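Low molecular weight protein-tyrosine-phosphatase PtpA (Staphylococcus aureus, PDB 3ROF) hydrolyses phosphotyrosine in proteins, releasing phosphate, and probably acts as a secreted effector that counteracts host defences and aids survival inside macrophages. Local coordinates at residues S20-A23 / E24-R28; Q60-L63 / N64-I68; K111-E114 / F115-M118; G134-D137 / M138-S142. All coordinates share one frame; numbering follows the deposited sequence.

Contact 1: S20-A23 / E24-R28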
# COMPACT_ATOMS: atom_id res chain seq x y z
N SER A 20 -2.02 0.87 -4.80
CA SER A 20 -2.02 1.06 -3.36
C SER A 20 -3.42 1.09 -2.76
O SER A 20 -3.56 0.61 -1.64
CB SER A 20 -1.16 2.25 -2.93
OG SER A 20 -1.63 3.51 -3.41
N PRO A 21 -4.47 1.59 -3.44
CA PRO A 21 -5.79 1.45 -2.82
C PRO A 21 -6.19 -0.02 -2.72
O PRO A 21 -6.83 -0.43 -1.75
CB PRO A 21 -6.73 2.23 -3.78
CG PRO A 21 -5.82 3.23 -4.42
CD PRO A 21 -4.52 2.46 -4.64
N MET A 22 -5.87 -0.81 -3.75
CA MET A 22 -6.23 -2.20 -3.68
C MET A 22 -5.57 -2.87 -2.47
O MET A 22 -6.20 -3.61 -1.70
CB MET A 22 -5.83 -2.94 -4.97
CG MET A 22 -6.49 -4.27 -5.03
SD MET A 22 -5.87 -5.40 -6.31
CE MET A 22 -6.22 -4.49 -7.81
N ALA A 23 -4.26 -2.63 -2.31
CA ALA A 23 -3.53 -3.19 -1.21
C ALA A 23 -4.07 -2.71 0.15
O ALA A 23 -4.20 -3.48 1.08
CB ALA A 23 -2.04 -2.88 -1.33
N GLU A 24 -4.37 -1.39 0.25
CA GLU A 24 -4.89 -0.85 1.48
C GLU A 24 -6.16 -1.57 1.88
O GLU A 24 -6.34 -1.95 3.04
CB GLU A 24 -5.16 0.65 1.33
CG GLU A 24 -5.90 1.25 2.49
CD GLU A 24 -6.30 2.70 2.33
OE1 GLU A 24 -5.98 3.36 1.33
OE2 GLU A 24 -7.04 3.17 3.25
N ALA A 25 -7.10 -1.70 0.93
CA ALA A 25 -8.39 -2.29 1.26
C ALA A 25 -8.24 -3.77 1.66
O ALA A 25 -8.88 -4.23 2.60
CB ALA A 25 -9.32 -2.15 0.07
N ILE A 26 -7.43 -4.51 0.91
CA ILE A 26 -7.21 -5.92 1.23
C ILE A 26 -6.59 -6.05 2.63
O ILE A 26 -7.00 -6.86 3.43
CB ILE A 26 -6.34 -6.60 0.16
CG1 ILE A 26 -7.06 -6.67 -1.18
CG2 ILE A 26 -5.86 -7.97 0.65
CD1 ILE A 26 -6.18 -7.00 -2.34
N MET A 27 -5.54 -5.26 2.89
CA MET A 27 -4.85 -5.30 4.16
C MET A 27 -5.78 -4.97 5.33
O MET A 27 -5.79 -5.67 6.35
CB MET A 27 -3.68 -4.30 4.12
CG MET A 27 -2.81 -4.25 5.36
SD MET A 27 -1.72 -5.67 5.41
CE MET A 27 -0.55 -5.11 6.66
N ARG A 28 -6.59 -3.91 5.16
CA ARG A 28 -7.52 -3.54 6.22
C ARG A 28 -8.48 -4.69 6.53
O ARG A 28 -8.74 -5.02 7.70
CB ARG A 28 -8.30 -2.29 5.83
CG ARG A 28 -9.35 -1.90 6.86
CD ARG A 28 -10.02 -0.56 6.51
NE ARG A 28 -9.05 0.52 6.59
CZ ARG A 28 -8.59 1.23 5.57
NH1 ARG A 28 -9.13 1.15 4.37
NH2 ARG A 28 -7.58 2.05 5.77
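Ser-20 O accepts from Glu-24 N at 2.9 Å, the first of four successive i to i+4 bonds that run through this part of helix 19-33. The side chain of Ser-20 is engaged outside it: OG is hydrogen-bonded to Asn-16 ND2 and lies near Cys-13, the probable nucleophile. Pro-21 has no N-H to give but still accepts through its carbonyl from Ala-25 N. At Met-22 the contact gains a side-chain component. With CG anti to the backbone N (chi1 -166°), its chain runs beside that of Ile-26, both pointing the same way, and CG meets Ile-26 CD1 at 3.8 Å; that methyl also rests 3.4 Å from Met-22 O. Ala-23 O takes the N-H of Met-27, while Ala-23 CB packs on Phe-11 of strand 7-13. One turn on, Arg-28 grips Glu-24 end-on: NH2 lies 2.8 Å from Glu-24 OE2, on the anti lone pair, and NH1 reaches the same oxygen from above the carboxylate plane. Glu-24 OE1 is bonded to Ser-43 OG, so both carboxylate oxygens are held. Helix 19-33 is the crossover helix of the beta-alpha-beta unit 7-13/19-33/39-45, and it starts at the phosphate-binding loop of low molecular weight tyrosine phosphatases.

Contact 2: Q60-L63 / N64-I68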
# COMPACT_ATOMS: atom_id res chain seq x y z
N GLN A 60 -11.91 -0.98 -8.04
CA GLN A 60 -13.22 -1.11 -7.43
C GLN A 60 -13.86 -2.44 -7.82
O GLN A 60 -14.47 -3.10 -6.98
CB GLN A 60 -14.13 0.04 -7.87
CG GLN A 60 -13.67 1.39 -7.38
CD GLN A 60 -14.70 2.48 -7.55
OE1 GLN A 60 -15.90 2.23 -7.37
NE2 GLN A 60 -14.26 3.68 -7.91
N LYS A 61 -13.73 -2.84 -9.09
CA LYS A 61 -14.36 -4.07 -9.52
C LYS A 61 -13.78 -5.28 -8.80
O LYS A 61 -14.52 -6.18 -8.40
CB LYS A 61 -14.23 -4.25 -11.03
CG LYS A 61 -15.16 -3.36 -11.81
CD LYS A 61 -14.91 -3.49 -13.33
CE LYS A 61 -15.95 -2.75 -14.14
NZ LYS A 61 -15.74 -3.03 -15.59
N ILE A 62 -12.45 -5.35 -8.66
CA ILE A 62 -11.81 -6.47 -7.97
C ILE A 62 -12.22 -6.50 -6.53
O ILE A 62 -12.51 -7.57 -6.00
CB ILE A 62 -10.25 -6.30 -7.95
CG1 ILE A 62 -9.66 -6.61 -9.30
CG2 ILE A 62 -9.58 -7.17 -6.85
CD1 ILE A 62 -9.62 -8.10 -9.60
N LEU A 63 -12.22 -5.34 -5.87
CA LEU A 63 -12.60 -5.32 -4.48
C LEU A 63 -14.08 -5.71 -4.30
O LEU A 63 -14.42 -6.48 -3.40
CB LEU A 63 -12.30 -3.95 -3.88
CG LEU A 63 -10.81 -3.58 -3.83
CD1 LEU A 63 -10.68 -2.15 -3.32
CD2 LEU A 63 -9.98 -4.57 -3.00
N ASN A 64 -14.95 -5.20 -5.15
CA ASN A 64 -16.37 -5.56 -5.07
C ASN A 64 -16.55 -7.07 -5.27
O ASN A 64 -17.34 -7.70 -4.59
CB ASN A 64 -17.17 -4.81 -6.12
CG ASN A 64 -17.35 -3.33 -5.79
OD1 ASN A 64 -17.21 -2.92 -4.63
ND2 ASN A 64 -17.68 -2.52 -6.79
N LYS A 65 -15.81 -7.65 -6.21
CA LYS A 65 -15.96 -9.06 -6.58
C LYS A 65 -15.66 -9.93 -5.38
O LYS A 65 -16.23 -10.99 -5.22
CB LYS A 65 -14.97 -9.41 -7.70
CG LYS A 65 -14.93 -10.88 -8.06
CD LYS A 65 -13.99 -11.13 -9.23
CE LYS A 65 -13.98 -12.60 -9.63
NZ LYS A 65 -13.28 -12.82 -10.93
N HIS A 66 -14.73 -9.47 -4.54
CA HIS A 66 -14.26 -10.23 -3.37
C HIS A 66 -14.84 -9.71 -2.04
O HIS A 66 -14.39 -10.09 -0.96
CB HIS A 66 -12.73 -10.27 -3.36
CG HIS A 66 -12.15 -10.99 -4.52
ND1 HIS A 66 -12.22 -12.37 -4.65
CD2 HIS A 66 -11.50 -10.54 -5.62
CE1 HIS A 66 -11.63 -12.73 -5.78
NE2 HIS A 66 -11.20 -11.63 -6.38
N ASN A 67 -15.84 -8.84 -2.14
CA ASN A 67 -16.51 -8.31 -0.97
C ASN A 67 -15.55 -7.64 0.02
O ASN A 67 -15.61 -7.85 1.24
CB ASN A 67 -17.29 -9.42 -0.28
CG ASN A 67 -18.40 -9.95 -1.15
OD1 ASN A 67 -19.20 -9.18 -1.66
ND2 ASN A 67 -18.41 -11.25 -1.39
N ILE A 68 -14.71 -6.78 -0.53
CA ILE A 68 -13.73 -6.04 0.27
C ILE A 68 -14.16 -4.56 0.24
O ILE A 68 -14.15 -3.94 -0.81
CB ILE A 68 -12.30 -6.22 -0.28
CG1 ILE A 68 -11.92 -7.70 -0.29
CG2 ILE A 68 -11.32 -5.40 0.54
CD1 ILE A 68 -10.65 -7.96 -1.06
O HOH W 1 -17.92 0.40 -6.84
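Leu-63 O is the acceptor on which the end of this helix turns: Ile-68 N donates to it at 2.9 Å in a nearly straight bond (168°), and His-66 N adds a weak one. His-66 N also donates to Ile-62 O. Asn-67, with positive phi, reverses the chain and sends its own N-H to Asn-64 O, which completes a Schellman motif. The reversal brings Ile-68 back over Leu-63, and their side chains cross at about a right angle, Leu-63 CD2 lying 3.9 Å from Ile-68 CG2. His-66 instead runs alongside Ile-62. Its CG stands beside the backbone N (chi1 -64°), which brings the ring edge to Ile-62 O, 3.2 Å from His-66 CD2 and near the ring plane. A water links the two side-chain amides of Gln-60 and Asn-64, donating to Gln-60 OE1 at 2.8 Å and accepting from Asn-64 ND2 at 2.9 Å; Gln-60 NE2 is held by Pro-55 O. Helix 57-65 and the turn that ends it rest on helix 19-33: Leu-63 touches Met-22 and Ala-25, and Ile-68 touches Ala-25 and Ile-26, while Ile-62 and the stacked ring of His-66 meet Tyr-136 of helix 132-153.

Contact 3: K111-E114 / F115-M118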
# COMPACT_ATOMS: atom_id res chain seq x y z
N LYS A 111 9.52 -2.83 -0.73
CA LYS A 111 8.61 -3.15 -1.83
C LYS A 111 7.68 -4.27 -1.39
O LYS A 111 8.08 -5.17 -0.68
CB LYS A 111 9.37 -3.57 -3.07
CG LYS A 111 10.13 -2.46 -3.72
CD LYS A 111 10.86 -3.03 -5.01
CE LYS A 111 11.72 -2.03 -5.73
NZ LYS A 111 12.37 -2.75 -6.84
N LEU A 112 6.43 -4.20 -1.86
CA LEU A 112 5.42 -5.20 -1.55
C LEU A 112 5.95 -6.61 -1.74
O LEU A 112 5.73 -7.50 -0.88
CB LEU A 112 4.20 -4.98 -2.40
CG LEU A 112 3.05 -5.98 -2.17
CD1 LEU A 112 2.35 -5.72 -0.88
CD2 LEU A 112 2.05 -5.94 -3.31
N LEU A 113 6.59 -6.87 -2.88
CA LEU A 113 6.94 -8.25 -3.24
C LEU A 113 8.15 -8.78 -2.48
O LEU A 113 8.49 -9.96 -2.64
CB LEU A 113 7.05 -8.38 -4.76
CG LEU A 113 5.70 -8.22 -5.48
CD1 LEU A 113 5.94 -8.25 -6.99
CD2 LEU A 113 4.69 -9.30 -5.11
N GLU A 114 8.77 -7.96 -1.64
CA GLU A 114 9.76 -8.48 -0.70
C GLU A 114 9.12 -9.47 0.29
O GLU A 114 9.83 -10.31 0.85
CB GLU A 114 10.46 -7.37 0.07
CG GLU A 114 11.32 -6.52 -0.77
CD GLU A 114 12.11 -5.56 0.07
OE1 GLU A 114 13.07 -5.99 0.75
OE2 GLU A 114 11.76 -4.38 0.10
N PHE A 115 7.80 -9.39 0.44
CA PHE A 115 7.04 -10.25 1.33
C PHE A 115 6.39 -11.42 0.59
O PHE A 115 5.55 -12.10 1.15
CB PHE A 115 6.01 -9.42 2.06
CG PHE A 115 6.64 -8.37 2.95
CD1 PHE A 115 7.07 -8.70 4.24
CD2 PHE A 115 6.84 -7.07 2.49
CE1 PHE A 115 7.69 -7.73 5.02
CE2 PHE A 115 7.46 -6.11 3.26
CZ PHE A 115 7.89 -6.45 4.53
N SER A 116 6.83 -11.67 -0.64
CA SER A 116 6.23 -12.65 -1.50
C SER A 116 7.27 -13.63 -2.03
O SER A 116 8.42 -13.28 -2.30
CB SER A 116 5.56 -11.95 -2.70
OG SER A 116 5.04 -12.88 -3.62
N ASN A 117 6.81 -14.87 -2.21
CA ASN A 117 7.63 -15.88 -2.88
C ASN A 117 7.60 -15.75 -4.41
O ASN A 117 8.35 -16.47 -5.09
CB ASN A 117 7.21 -17.29 -2.48
CG ASN A 117 5.85 -17.71 -3.05
OD1 ASN A 117 5.27 -17.04 -3.90
ND2 ASN A 117 5.33 -18.84 -2.56
N MET A 118 6.76 -14.87 -4.94
CA MET A 118 6.79 -14.66 -6.38
C MET A 118 8.15 -14.15 -6.81
O MET A 118 8.82 -13.45 -6.08
CB MET A 118 5.69 -13.68 -6.81
CG MET A 118 4.30 -14.22 -6.58
SD MET A 118 2.98 -13.11 -7.08
CE MET A 118 3.15 -13.20 -8.86
O HOH W 2 9.40 -11.58 -4.66
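A short 3-10 turn followed by an ST turn carries the chain out of strand 108-111, an outermost strand of the parallel sheet, toward the loop that holds the proposed proton donor Asp-125. Two i to i+3 bonds cross the contact. Phe-115 N donates to Leu-112 O at 3.1 Å, and Ser-116 N reaches Leu-113 O at the same length but less straight, at 147°, with the donor standing well above the carbonyl plane. Leu-112 O has a second partner, Ser-142 OG of helix 132-153. The same oxygen lies at the edge of the Phe-115 ring, near its plane and 3.6 Å from CD2. Phe-115 CG sits beside its own backbone N (chi1 -63°), which turns the ring back along the turn toward Lys-111; outside the turn it meets Phe-110 edge-to-face and packs on Leu-146. Leu-113 contributes the apolar touch, its CD2 methyl resting 3.7 Å from Ser-116 CB. The extended side chain of Glu-114 reaches back to the start of the turn, where OE2 receives the backbone N-H of Lys-111 at 2.8 Å on its anti lone pair. The charged end of Lys-111 leads away instead, to Gln-92 and Asp-122. Ser-116 OG is hydrogen-bonded to Ser-141 OG of helix 132-153, a side-chain tie between this turn and the helix. Turned to the far side from its own backbone N (chi1 176°), Ser-116 OG also closes the ST turn by accepting from Met-118 N at 2.9 Å.

Contact 4: G134-D137 / M138-S142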
# COMPACT_ATOMS: atom_id res chain seq x y z
N GLY A 134 -4.02 -9.68 -11.69
CA GLY A 134 -2.64 -9.98 -11.38
C GLY A 134 -2.15 -9.21 -10.17
O GLY A 134 -1.40 -9.72 -9.34
N VAL A 135 -2.56 -7.95 -10.05
CA VAL A 135 -2.21 -7.14 -8.89
C VAL A 135 -2.81 -7.73 -7.62
O VAL A 135 -2.15 -7.85 -6.58
CB VAL A 135 -2.62 -5.67 -9.11
CG1 VAL A 135 -2.41 -4.88 -7.82
CG2 VAL A 135 -1.84 -5.06 -10.28
N TYR A 136 -4.09 -8.09 -7.70
CA TYR A 136 -4.77 -8.75 -6.58
C TYR A 136 -3.99 -9.98 -6.14
O TYR A 136 -3.73 -10.16 -4.95
CB TYR A 136 -6.19 -9.11 -7.03
CG TYR A 136 -7.00 -9.87 -6.01
CD1 TYR A 136 -7.66 -9.21 -4.99
CD2 TYR A 136 -7.10 -11.24 -6.08
CE1 TYR A 136 -8.42 -9.91 -4.05
CE2 TYR A 136 -7.83 -11.96 -5.15
CZ TYR A 136 -8.49 -11.30 -4.16
OH TYR A 136 -9.24 -12.03 -3.26
N ASP A 137 -3.60 -10.84 -7.08
CA ASP A 137 -2.88 -12.05 -6.74
C ASP A 137 -1.54 -11.70 -6.06
O ASP A 137 -1.14 -12.36 -5.10
CB ASP A 137 -2.62 -12.90 -7.98
CG ASP A 137 -3.87 -13.49 -8.58
OD1 ASP A 137 -4.92 -13.50 -7.97
OD2 ASP A 137 -3.77 -14.00 -9.73
N MET A 138 -0.87 -10.65 -6.54
CA MET A 138 0.39 -10.22 -5.93
C MET A 138 0.18 -9.75 -4.51
O MET A 138 0.94 -10.12 -3.59
CB MET A 138 1.05 -9.13 -6.78
CG MET A 138 1.76 -9.72 -7.97
SD MET A 138 2.37 -8.42 -9.06
CE MET A 138 3.56 -9.34 -10.06
N VAL A 139 -0.85 -8.94 -4.26
CA VAL A 139 -1.12 -8.52 -2.88
C VAL A 139 -1.43 -9.72 -1.99
O VAL A 139 -0.89 -9.83 -0.88
CB VAL A 139 -2.30 -7.51 -2.83
CG1 VAL A 139 -2.61 -7.16 -1.37
CG2 VAL A 139 -1.95 -6.25 -3.60
N LEU A 140 -2.25 -10.65 -2.46
CA LEU A 140 -2.57 -11.82 -1.64
C LEU A 140 -1.31 -12.62 -1.34
O LEU A 140 -1.19 -13.23 -0.27
CB LEU A 140 -3.62 -12.71 -2.31
CG LEU A 140 -5.02 -12.48 -1.79
CD1 LEU A 140 -5.50 -11.05 -2.00
CD2 LEU A 140 -5.95 -13.49 -2.44
N SER A 141 -0.33 -12.65 -2.24
CA SER A 141 0.86 -13.44 -2.02
C SER A 141 1.73 -12.85 -0.91
O SER A 141 2.54 -13.56 -0.32
CB SER A 141 1.64 -13.60 -3.30
OG SER A 141 2.42 -12.46 -3.64
N SER A 142 1.55 -11.56 -0.65
CA SER A 142 2.35 -10.83 0.34
C SER A 142 1.66 -10.52 1.65
O SER A 142 2.34 -10.23 2.63
CB SER A 142 2.79 -9.48 -0.24
OG SER A 142 3.72 -9.65 -1.27
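Leu-140, Met-138 and Tyr-136 carry most of this contact along one turn of helix 132-153. Leu-140 lies against the phenol ring of Tyr-136 with both methyls. CD1 sits over one face, 3.8 Å from the ring centroid and 18° off the normal, a CH-pi contact; CD2 lies nearer the far end of the ring, 3.6 Å from Tyr-136 CE2 and close to OH. The ring can be reached because Tyr-136 CG is anti to the backbone N (chi1 177°), which swings the phenol toward the following turn. His-66 lies against the opposite face, so the ring is sandwiched; Met-22 and Ile-26 also touch the Tyr-136 side chain. Beneath the two side chains, Leu-140 N donates to Tyr-136 O at 2.9 Å in an almost straight bond. Met-138 turns another way. Its CG passes 3.4 Å from Gly-134 O, the acceptor of Met-138 N, and the extended chain leads off to Met-118. On the buried side, Val-135 and Val-139 are joined mainly through Val-139 N and Val-135 O, at 2.9 Å; their methyls barely meet. Further on, Ser-141 OG donates to Met-138 O at 2.8 Å and is also hydrogen-bonded to Ser-116 OG. These bonds and contacts lie in the long C-terminal helix of the alpha/beta fold of low molecular weight tyrosine phosphatases; the buried side of the helix places Val-135 beside Arg-19, a probable active-site residue.

In the fold
The four contacts follow one another along the chain, from the helix after the first strand to the C-terminal helix. Contact 1 is the most central. Its centre lies about 11 Å from those of contacts 2 and 4, and both touch it, through Met-22, Ala-25 and Ile-26. Contacts 2 and 4 also touch, so helices 19-33, 57-65 and 132-153 pack in one largely apolar cluster with a His-Tyr stack. Contact 3 is tied to contact 4 by Ser-116 with Ser-141 and by Leu-112 O with Ser-142, yet stays about 12 Å from contact 2 at nearest atoms. Helix 132-153 thus joins this cluster to the turn after strand 108-111; contacts 1 and 4 lie beside probable catalytic residues.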